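Local structure of capsid protein (Infectious hypodermal and hematopoietic necrosis virus, 3N7X) at residues Y55-A60 against G282-A287; H121-L126 against E201-G206; P147-F152 against M266-I271. The protein builds the icosahedral capsid of a shrimp densovirus from sixty copies of one beta-barrel subunit and binds calcium ions. All coordinates share one frame; numbering follows the deposited sequence.

In the fold
From the N terminus, residues 55-60 come first and wait longest for their partner: interaction 1 closes only when 282-287 pairs with them, 222 residues later. Interactions 2 and 3 both nest inside that loop. Their segments alternate in the order 121-126, 147-152, 201-206, 266-271, so the two loops cross. Interaction 1 pairs strands of the sheet that also contains 111-131, where Arg284 O lies 2.8 Å from Val124 N; interaction 3 pairs strands of the seven-stranded sheet, where Met203 O lies 2.9 Å from Leu149 N. Interaction 2 joins the two sheets, and a second tie runs directly between interactions 1 and 3, where Asp59 O lies 2.9 Å from Met268 N.

Interaction 1 (Y55-A60 against G282-A287). With CA (calcium ion), chain B.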
loop_
_atom_site.group_PDB
_atom_site.type_symbol
_atom_site.label_atom_id
_atom_site.label_comp_id
_atom_site.label_asym_id
_atom_site.label_seq_id
_atom_site.Cartn_x
_atom_site.Cartn_y
_atom_site.Cartn_z
ATOM N N TYR A 55 -98.658 -10.827 0.893
ATOM C CA TYR A 55 -99.015 -9.416 0.778
ATOM C C TYR A 55 -99.675 -9.029 2.093
ATOM O O TYR A 55 -100.550 -9.752 2.584
ATOM C CB TYR A 55 -100.051 -9.150 -0.317
ATOM C CG TYR A 55 -99.658 -9.452 -1.741
ATOM C CD1 TYR A 55 -98.442 -9.024 -2.268
ATOM C CD2 TYR A 55 -100.547 -10.116 -2.587
ATOM C CE1 TYR A 55 -98.122 -9.252 -3.609
ATOM C CE2 TYR A 55 -100.241 -10.345 -3.922
ATOM C CZ TYR A 55 -99.031 -9.913 -4.429
ATOM O OH TYR A 55 -98.745 -10.143 -5.756
ATOM N N PHE A 56 -99.262 -7.899 2.656
ATOM C CA PHE A 56 -99.854 -7.405 3.893
ATOM C C PHE A 56 -100.364 -5.989 3.653
ATOM O O PHE A 56 -99.768 -5.229 2.877
ATOM C CB PHE A 56 -98.828 -7.360 5.033
ATOM C CG PHE A 56 -98.387 -8.712 5.529
ATOM C CD1 PHE A 56 -99.169 -9.844 5.327
ATOM C CD2 PHE A 56 -97.205 -8.837 6.263
ATOM C CE1 PHE A 56 -98.784 -11.080 5.849
ATOM C CE2 PHE A 56 -96.809 -10.067 6.791
ATOM C CZ PHE A 56 -97.600 -11.192 6.584
ATOM N N GLU A 57 -101.469 -5.640 4.307
ATOM C CA GLU A 57 -102.032 -4.299 4.188
ATOM C C GLU A 57 -102.195 -3.746 5.596
ATOM O O GLU A 57 -102.441 -4.499 6.538
ATOM C CB GLU A 57 -103.394 -4.319 3.489
ATOM C CG GLU A 57 -103.388 -4.863 2.072
ATOM C CD GLU A 57 -103.453 -6.380 2.032
ATOM O OE1 GLU A 57 -104.225 -6.954 2.831
ATOM O OE2 GLU A 57 -102.747 -6.998 1.202
ATOM N N PHE A 58 -102.065 -2.433 5.737
ATOM C CA PHE A 58 -102.183 -1.798 7.043
ATOM C C PHE A 58 -102.854 -0.439 6.954
ATOM O O PHE A 58 -102.757 0.243 5.932
ATOM C CB PHE A 58 -100.799 -1.555 7.649
ATOM C CG PHE A 58 -99.973 -2.792 7.828
ATOM C CD1 PHE A 58 -100.222 -3.665 8.880
ATOM C CD2 PHE A 58 -98.920 -3.068 6.956
ATOM C CE1 PHE A 58 -99.434 -4.796 9.067
ATOM C CE2 PHE A 58 -98.127 -4.196 7.133
ATOM C CZ PHE A 58 -98.383 -5.063 8.191
ATOM N N ASP A 59 -103.525 -0.051 8.033
ATOM C CA ASP A 59 -104.133 1.270 8.125
ATOM C C ASP A 59 -103.717 1.781 9.502
ATOM O O ASP A 59 -102.857 1.182 10.142
ATOM C CB ASP A 59 -105.660 1.225 7.983
ATOM C CG ASP A 59 -106.332 0.381 9.043
ATOM O OD1 ASP A 59 -105.728 0.135 10.110
ATOM O OD2 ASP A 59 -107.487 -0.025 8.809
ATOM N N ALA A 60 -104.320 2.869 9.965
ATOM C CA ALA A 60 -103.948 3.427 11.258
ATOM C C ALA A 60 -104.442 2.628 12.467
ATOM O O ALA A 60 -104.391 3.121 13.599
ATOM C CB ALA A 60 -104.424 4.870 11.350
ATOM N N GLY A 282 -103.221 4.130 4.260
ATOM C CA GLY A 282 -102.881 2.742 4.489
ATOM C C GLY A 282 -101.753 2.388 3.547
ATOM O O GLY A 282 -101.190 3.270 2.901
ATOM N N CYS A 283 -101.412 1.110 3.459
ATOM C CA CYS A 283 -100.352 0.695 2.559
ATOM C C CYS A 283 -100.337 -0.815 2.411
ATOM O O CYS A 283 -100.931 -1.539 3.213
ATOM C CB CYS A 283 -98.999 1.154 3.089
ATOM S SG CYS A 283 -98.421 0.184 4.497
ATOM N N ARG A 284 -99.658 -1.278 1.370
ATOM C CA ARG A 284 -99.517 -2.701 1.103
ATOM C C ARG A 284 -98.044 -2.982 0.887
ATOM O O ARG A 284 -97.355 -2.236 0.189
ATOM C CB ARG A 284 -100.292 -3.104 -0.147
ATOM C CG ARG A 284 -99.841 -4.429 -0.763
ATOM C CD ARG A 284 -100.736 -4.710 -1.935
ATOM N NE ARG A 284 -100.321 -5.781 -2.839
ATOM C CZ ARG A 284 -99.184 -5.802 -3.521
ATOM N NH1 ARG A 284 -98.306 -4.822 -3.398
ATOM N NH2 ARG A 284 -98.965 -6.768 -4.394
ATOM N N VAL A 285 -97.562 -4.060 1.484
ATOM C CA VAL A 285 -96.161 -4.421 1.345
ATOM C C VAL A 285 -96.052 -5.888 0.978
ATOM O O VAL A 285 -97.031 -6.629 1.055
ATOM C CB VAL A 285 -95.383 -4.205 2.671
ATOM C CG1 VAL A 285 -95.554 -2.777 3.157
ATOM C CG2 VAL A 285 -95.866 -5.192 3.724
ATOM N N GLN A 286 -94.859 -6.295 0.563
ATOM C CA GLN A 286 -94.607 -7.690 0.246
ATOM C C GLN A 286 -93.791 -8.186 1.429
ATOM O O GLN A 286 -92.923 -7.472 1.933
ATOM C CB GLN A 286 -93.790 -7.843 -1.038
ATOM C CG GLN A 286 -93.623 -9.299 -1.445
ATOM C CD GLN A 286 -92.778 -9.480 -2.688
ATOM O OE1 GLN A 286 -92.929 -8.749 -3.667
ATOM N NE2 GLN A 286 -91.891 -10.472 -2.663
ATOM N N ALA A 287 -94.075 -9.396 1.888
ATOM C CA ALA A 287 -93.347 -9.941 3.020
ATOM C C ALA A 287 -92.806 -11.319 2.676
ATOM O O ALA A 287 -93.571 -12.242 2.398
ATOM C CB ALA A 287 -94.260 -10.018 4.236
HETATM CA CA CA B . -102.466 -11.226 2.641
HETATM O O HOH W 1 -103.386 -9.631 1.081
HETATM O O HOH W 2 -103.392 -9.367 3.805
HETATM O O HOH W 3 -101.023 -13.119 3.037
#
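Phe56 O accepts from the amide N of Val285 at 2.9 Å, and Arg284 CA adds a weaker CA-H...O contact at 3.1 Å. With the return bond from Phe56 N to Val285 O this makes an antiparallel hydrogen-bonded pair, and Phe58 with Cys283 forms the next one. The strand directions, 164° apart, agree with that register. On the face shared by Tyr55, Glu57 and Arg284, the arginine has CG anti to its backbone N (chi1 161°) and runs extended to NE, which carries its guanidinium over one face of the Tyr55 ring. Arg284 CZ stands 3.9 Å from the centroid of the Tyr55 ring and 28° off the normal, which meets the cation-pi criterion, although NH2 is modelled too close to the ring for finer detail. Tyr55 OH bonds to Glu150 of a neighbouring subunit. On the other face, Phe56 CE2 meets Ala287 CB at 3.6 Å, while Cys283 SG approaches the edge of the Phe58 ring. The backbone also serves a metal: Tyr55 O binds the calcium ion at 2.4 Å. Three waters bind it too, two of them each donating to a different carboxylate oxygen of Glu57, which thereby acts from the second shell. Gln176 O of the same chain and Glu191 OE2 of the neighbouring subunit complete six ligands, so this pairing of strands in the capsid beta-barrel carries a calcium site between subunits.

Interaction 2 (H121-L126 against E201-G206); sequences HSMVPL and EQMRTG
Met123 and Met203 both send CG away from their backbone nitrogens (chi1 175° in Met123), and the two side chains run antiparallel as they pass. Met123 then bends at its last torsion, chi3 -68°, which lays its CE 3.5 Å from CG of Met203. The same methyl also rests against Met203 O, at 3.2 Å. Met203 stays extended instead, and its CE reaches the backbone of His121, 3.6 Å from His121 N. Further along, Thr205 offers its methyl: CG2 packs on the ring of Pro125, 3.5 Å from Pro125 CD, with the two side chains at about a right angle, and also touches Met123 O.

The direct contacts are apolar or van der Waals, and the backbones are joined through water. One water accepts from Met123 N and donates to Arg204 O at 2.9 Å; a second donates to Met123 O and accepts from Gly206 N at 3.0 Å. Water thus satisfies both polar backbone atoms of Met123. The CB of Arg204 points away from 121-126, and its NH1 and NH2 both grip Gln202 OE1 in the guanidinium plane.

The touching parts run 76° apart, and Met123 also packs on Leu149, Cys283 and Val285. This contact joins strand 111-131 of one sheet to the end of strand 199-203 and the loop after it, as expected between the sheets of the beta-barrel (jelly-roll) fold of parvovirus capsid proteins.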
loop_
_atom_site.group_PDB
_atom_site.type_symbol
_atom_site.label_atom_id
_atom_site.label_comp_id
_atom_site.label_asym_id
_atom_site.label_seq_id
_atom_site.Cartn_x
_atom_site.Cartn_y
_atom_site.Cartn_z
ATOM N N HIS A 121 -90.906 -5.330 2.178
ATOM C CA HIS A 121 -90.382 -4.366 1.229
ATOM C C HIS A 121 -91.437 -3.957 0.216
ATOM O O HIS A 121 -92.590 -4.377 0.301
ATOM C CB HIS A 121 -89.173 -4.957 0.488
ATOM C CG HIS A 121 -89.494 -6.166 -0.341
ATOM N ND1 HIS A 121 -89.476 -7.449 0.167
ATOM C CD2 HIS A 121 -89.842 -6.287 -1.646
ATOM C CE1 HIS A 121 -89.796 -8.307 -0.789
ATOM N NE2 HIS A 121 -90.023 -7.627 -1.898
ATOM N N SER A 122 -91.027 -3.120 -0.734
ATOM C CA SER A 122 -91.898 -2.669 -1.807
ATOM C C SER A 122 -93.215 -2.056 -1.349
ATOM O O SER A 122 -94.269 -2.335 -1.923
ATOM C CB SER A 122 -92.189 -3.843 -2.740
ATOM O OG SER A 122 -90.988 -4.363 -3.270
ATOM N N MET A 123 -93.163 -1.213 -0.326
ATOM C CA MET A 123 -94.377 -0.586 0.167
ATOM C C MET A 123 -95.082 0.271 -0.881
ATOM O O MET A 123 -94.440 0.980 -1.656
ATOM C CB MET A 123 -94.077 0.293 1.373
ATOM C CG MET A 123 -95.290 1.065 1.840
ATOM S SD MET A 123 -94.908 2.172 3.187
ATOM C CE MET A 123 -94.556 0.973 4.494
ATOM N N VAL A 124 -96.411 0.195 -0.888
ATOM C CA VAL A 124 -97.232 0.982 -1.797
ATOM C C VAL A 124 -98.260 1.724 -0.946
ATOM O O VAL A 124 -99.221 1.129 -0.462
ATOM C CB VAL A 124 -97.974 0.093 -2.808
ATOM C CG1 VAL A 124 -98.878 0.949 -3.685
ATOM C CG2 VAL A 124 -96.975 -0.665 -3.662
ATOM N N PRO A 125 -98.054 3.033 -0.730
ATOM C CA PRO A 125 -98.962 3.866 0.071
ATOM C C PRO A 125 -100.344 4.029 -0.567
ATOM O O PRO A 125 -100.465 4.201 -1.782
ATOM C CB PRO A 125 -98.213 5.197 0.173
ATOM C CG PRO A 125 -96.774 4.789 0.064
ATOM C CD PRO A 125 -96.818 3.770 -1.047
ATOM N N LEU A 126 -101.379 3.992 0.266
ATOM C CA LEU A 126 -102.754 4.109 -0.204
ATOM C C LEU A 126 -103.544 5.168 0.552
ATOM O O LEU A 126 -103.209 5.514 1.685
ATOM C CB LEU A 126 -103.464 2.768 -0.032
ATOM C CG LEU A 126 -102.831 1.568 -0.729
ATOM C CD1 LEU A 126 -103.429 0.296 -0.176
ATOM C CD2 LEU A 126 -103.048 1.673 -2.233
ATOM N N GLU A 201 -89.453 2.640 14.636
ATOM C CA GLU A 201 -88.814 2.957 13.372
ATOM C C GLU A 201 -89.898 3.106 12.323
ATOM O O GLU A 201 -91.026 2.641 12.512
ATOM C CB GLU A 201 -87.796 1.887 12.963
ATOM C CG GLU A 201 -88.344 0.594 12.408
ATOM C CD GLU A 201 -87.219 -0.347 11.971
ATOM O OE1 GLU A 201 -86.386 0.070 11.131
ATOM O OE2 GLU A 201 -87.159 -1.498 12.463
ATOM N N GLN A 202 -89.562 3.778 11.230
ATOM C CA GLN A 202 -90.518 4.010 10.163
ATOM C C GLN A 202 -90.181 3.201 8.927
ATOM O O GLN A 202 -89.026 2.845 8.703
ATOM C CB GLN A 202 -90.529 5.491 9.783
ATOM C CG GLN A 202 -90.771 6.437 10.934
ATOM C CD GLN A 202 -90.686 7.891 10.509
ATOM O OE1 GLN A 202 -90.504 8.193 9.325
ATOM N NE2 GLN A 202 -90.822 8.804 11.473
ATOM N N MET A 203 -91.199 2.906 8.129
ATOM C CA MET A 203 -90.991 2.191 6.886
ATOM C C MET A 203 -91.715 2.950 5.793
ATOM O O MET A 203 -92.890 3.289 5.940
ATOM C CB MET A 203 -91.537 0.772 6.947
ATOM C CG MET A 203 -91.354 0.033 5.627
ATOM S SD MET A 203 -92.056 -1.625 5.615
ATOM C CE MET A 203 -91.562 -2.227 3.960
ATOM N N ARG A 204 -91.011 3.236 4.707
ATOM C CA ARG A 204 -91.611 3.941 3.589
ATOM C C ARG A 204 -91.163 3.327 2.277
ATOM O O ARG A 204 -90.388 2.371 2.260
ATOM C CB ARG A 204 -91.259 5.430 3.635
ATOM C CG ARG A 204 -89.898 5.727 4.212
ATOM C CD ARG A 204 -89.516 7.196 4.026
ATOM N NE ARG A 204 -90.325 8.144 4.798
ATOM C CZ ARG A 204 -90.390 8.173 6.126
ATOM N NH1 ARG A 204 -89.702 7.289 6.835
ATOM N NH2 ARG A 204 -91.110 9.107 6.745
ATOM N N THR A 205 -91.678 3.860 1.178
ATOM C CA THR A 205 -91.330 3.356 -0.138
ATOM C C THR A 205 -89.816 3.202 -0.268
ATOM O O THR A 205 -89.052 4.078 0.154
ATOM C CB THR A 205 -91.838 4.305 -1.234
ATOM O OG1 THR A 205 -91.383 5.639 -0.961
ATOM C CG2 THR A 205 -93.359 4.299 -1.276
ATOM N N GLY A 206 -89.388 2.080 -0.837
ATOM C CA GLY A 206 -87.967 1.842 -1.018
ATOM C C GLY A 206 -87.268 1.149 0.139
ATOM O O GLY A 206 -86.188 0.590 -0.035
HETATM O O HOH W 4 -90.727 -0.247 1.137
HETATM O O HOH W 5 -91.570 0.813 -2.537
#

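Interaction 3 (P147-F152 against M266-I271)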
loop_
_atom_site.group_PDB
_atom_site.type_symbol
_atom_site.label_atom_id
_atom_site.label_comp_id
_atom_site.label_asym_id
_atom_site.label_seq_id
_atom_site.Cartn_x
_atom_site.Cartn_y
_atom_site.Cartn_z
ATOM N N PRO A 147 -96.473 9.343 3.083
ATOM C CA PRO A 147 -97.063 8.482 4.120
ATOM C C PRO A 147 -96.116 7.352 4.522
ATOM O O PRO A 147 -95.358 6.849 3.696
ATOM C CB PRO A 147 -98.327 7.946 3.451
ATOM C CG PRO A 147 -98.667 9.011 2.444
ATOM C CD PRO A 147 -97.316 9.357 1.876
ATOM N N TYR A 148 -96.161 6.947 5.786
ATOM C CA TYR A 148 -95.286 5.880 6.245
ATOM C C TYR A 148 -95.892 5.025 7.342
ATOM O O TYR A 148 -96.852 5.422 8.008
ATOM C CB TYR A 148 -93.944 6.459 6.717
ATOM C CG TYR A 148 -94.041 7.424 7.878
ATOM C CD1 TYR A 148 -94.008 6.973 9.199
ATOM C CD2 TYR A 148 -94.167 8.794 7.653
ATOM C CE1 TYR A 148 -94.095 7.870 10.271
ATOM C CE2 TYR A 148 -94.258 9.695 8.711
ATOM C CZ TYR A 148 -94.220 9.230 10.013
ATOM O OH TYR A 148 -94.315 10.134 11.045
ATOM N N LEU A 149 -95.316 3.840 7.516
ATOM C CA LEU A 149 -95.760 2.878 8.512
ATOM C C LEU A 149 -94.900 3.004 9.769
ATOM O O LEU A 149 -93.705 3.286 9.678
ATOM C CB LEU A 149 -95.621 1.466 7.940
ATOM C CG LEU A 149 -96.065 0.266 8.780
ATOM C CD1 LEU A 149 -97.583 0.247 8.895
ATOM C CD2 LEU A 149 -95.574 -1.019 8.127
ATOM N N GLU A 150 -95.511 2.805 10.936
ATOM C CA GLU A 150 -94.779 2.870 12.201
ATOM C C GLU A 150 -94.609 1.448 12.731
ATOM O O GLU A 150 -95.552 0.657 12.716
ATOM C CB GLU A 150 -95.536 3.719 13.229
ATOM C CG GLU A 150 -95.849 5.133 12.760
ATOM C CD GLU A 150 -96.522 5.991 13.831
ATOM O OE1 GLU A 150 -97.315 5.449 14.633
ATOM O OE2 GLU A 150 -96.269 7.217 13.852
ATOM N N ILE A 151 -93.400 1.123 13.184
ATOM C CA ILE A 151 -93.099 -0.204 13.713
ATOM C C ILE A 151 -92.567 -0.070 15.137
ATOM O O ILE A 151 -91.617 0.677 15.386
ATOM C CB ILE A 151 -92.061 -0.913 12.820
ATOM C CG1 ILE A 151 -92.612 -1.015 11.396
ATOM C CG2 ILE A 151 -91.738 -2.295 13.372
ATOM C CD1 ILE A 151 -91.618 -1.515 10.384
ATOM N N PHE A 152 -93.180 -0.804 16.062
ATOM C CA PHE A 152 -92.811 -0.748 17.475
ATOM C C PHE A 152 -92.396 -2.093 18.078
ATOM O O PHE A 152 -92.741 -3.158 17.566
ATOM C CB PHE A 152 -93.997 -0.235 18.298
ATOM C CG PHE A 152 -94.544 1.090 17.844
ATOM C CD1 PHE A 152 -93.967 2.284 18.270
ATOM C CD2 PHE A 152 -95.659 1.147 17.012
ATOM C CE1 PHE A 152 -94.495 3.519 17.877
ATOM C CE2 PHE A 152 -96.195 2.373 16.614
ATOM C CZ PHE A 152 -95.613 3.561 17.048
ATOM N N MET A 266 -97.350 -2.782 14.543
ATOM C CA MET A 266 -97.384 -1.732 13.528
ATOM C C MET A 266 -98.716 -1.033 13.375
ATOM O O MET A 266 -99.728 -1.458 13.925
ATOM C CB MET A 266 -97.025 -2.315 12.163
ATOM C CG MET A 266 -95.758 -3.125 12.134
ATOM S SD MET A 266 -95.971 -4.567 11.076
ATOM C CE MET A 266 -97.078 -5.530 12.114
ATOM N N ARG A 267 -98.684 0.041 12.593
ATOM C CA ARG A 267 -99.854 0.840 12.256
ATOM C C ARG A 267 -99.392 1.924 11.302
ATOM O O ARG A 267 -98.303 2.476 11.462
ATOM C CB ARG A 267 -100.480 1.489 13.496
ATOM C CG ARG A 267 -99.777 2.743 13.988
ATOM C CD ARG A 267 -100.577 3.417 15.090
ATOM N NE ARG A 267 -99.916 4.620 15.583
ATOM C CZ ARG A 267 -100.407 5.413 16.531
ATOM N NH1 ARG A 267 -101.573 5.132 17.098
ATOM N NH2 ARG A 267 -99.732 6.488 16.911
ATOM N N MET A 268 -100.196 2.211 10.287
ATOM C CA MET A 268 -99.843 3.272 9.363
ATOM C C MET A 268 -99.878 4.507 10.260
ATOM O O MET A 268 -100.749 4.616 11.126
ATOM C CB MET A 268 -100.889 3.369 8.250
ATOM C CG MET A 268 -100.556 4.360 7.145
ATOM S SD MET A 268 -99.282 3.857 5.939
ATOM C CE MET A 268 -98.728 2.359 6.611
ATOM N N SER A 269 -98.928 5.418 10.092
ATOM C CA SER A 269 -98.896 6.611 10.933
ATOM C C SER A 269 -100.196 7.409 10.780
ATOM O O SER A 269 -100.550 7.840 9.683
ATOM C CB SER A 269 -97.686 7.474 10.569
ATOM O OG SER A 269 -97.429 8.424 11.585
ATOM N N PRO A 270 -100.930 7.606 11.888
ATOM C CA PRO A 270 -102.198 8.346 11.885
ATOM C C PRO A 270 -102.009 9.849 11.698
ATOM O O PRO A 270 -101.609 10.551 12.623
ATOM C CB PRO A 270 -102.792 7.997 13.242
ATOM C CG PRO A 270 -101.571 7.900 14.108
ATOM C CD PRO A 270 -100.606 7.120 13.241
ATOM N N ILE A 271 -102.322 10.337 10.502
ATOM C CA ILE A 271 -102.155 11.751 10.185
ATOM C C ILE A 271 -103.354 12.656 10.483
ATOM O O ILE A 271 -104.422 12.501 9.890
ATOM C CB ILE A 271 -101.811 11.937 8.689
ATOM C CG1 ILE A 271 -100.683 10.986 8.288
ATOM C CG2 ILE A 271 -101.411 13.382 8.422
ATOM C CD1 ILE A 271 -99.410 11.179 9.070
HETATM O O HOH W 6 -98.819 7.387 7.337
#
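Glu150 and Arg267 project together from the same face of an antiparallel hydrogen-bonded pair. The glutamate runs extended beyond CG. Arg267 starts with CG wedged between its backbone N and carbonyl carbon (chi1 80°) and then extends as far as NE. That shape brings Arg267 NE 2.9 Å from Glu150 OE1, a salt bridge whose N-H...O angle of 172° is almost straight, with the oxygen in the guanidinium plane. Pro270 CG sits over the centre of one guanidinium face, which should restrict its tilt.

The second carboxylate oxygen is used differently: Ser269 OG donates to Glu150 OE2 over 2.8 Å, from well above the carboxylate plane. Tyr55 OH of a neighbouring subunit bonds to the same OE2 and to Arg267 NH2. Ser269 also places CB over one face of the Tyr148 ring as a CH-pi contact, 4.0 Å from the ring centroid. Its backbone N donates to Tyr148 O at 2.9 Å, and a water continues the link from Tyr148 N to Ser269 O.

Leu149 crosses Met268 at about a right angle; a bend at chi2 of Met268 (75°) turns its CE back to 3.3 Å from Leu149 CD1. Ile151 CG1 runs alongside Met266 CG at 3.9 Å.

Both oxygens of a buried carboxylate therefore have donors, its pairing with Arg267 probably favours the ionised form, and the same group receives the Tyr55 hydroxyl of the next subunit, so the contact also takes part in the subunit interface.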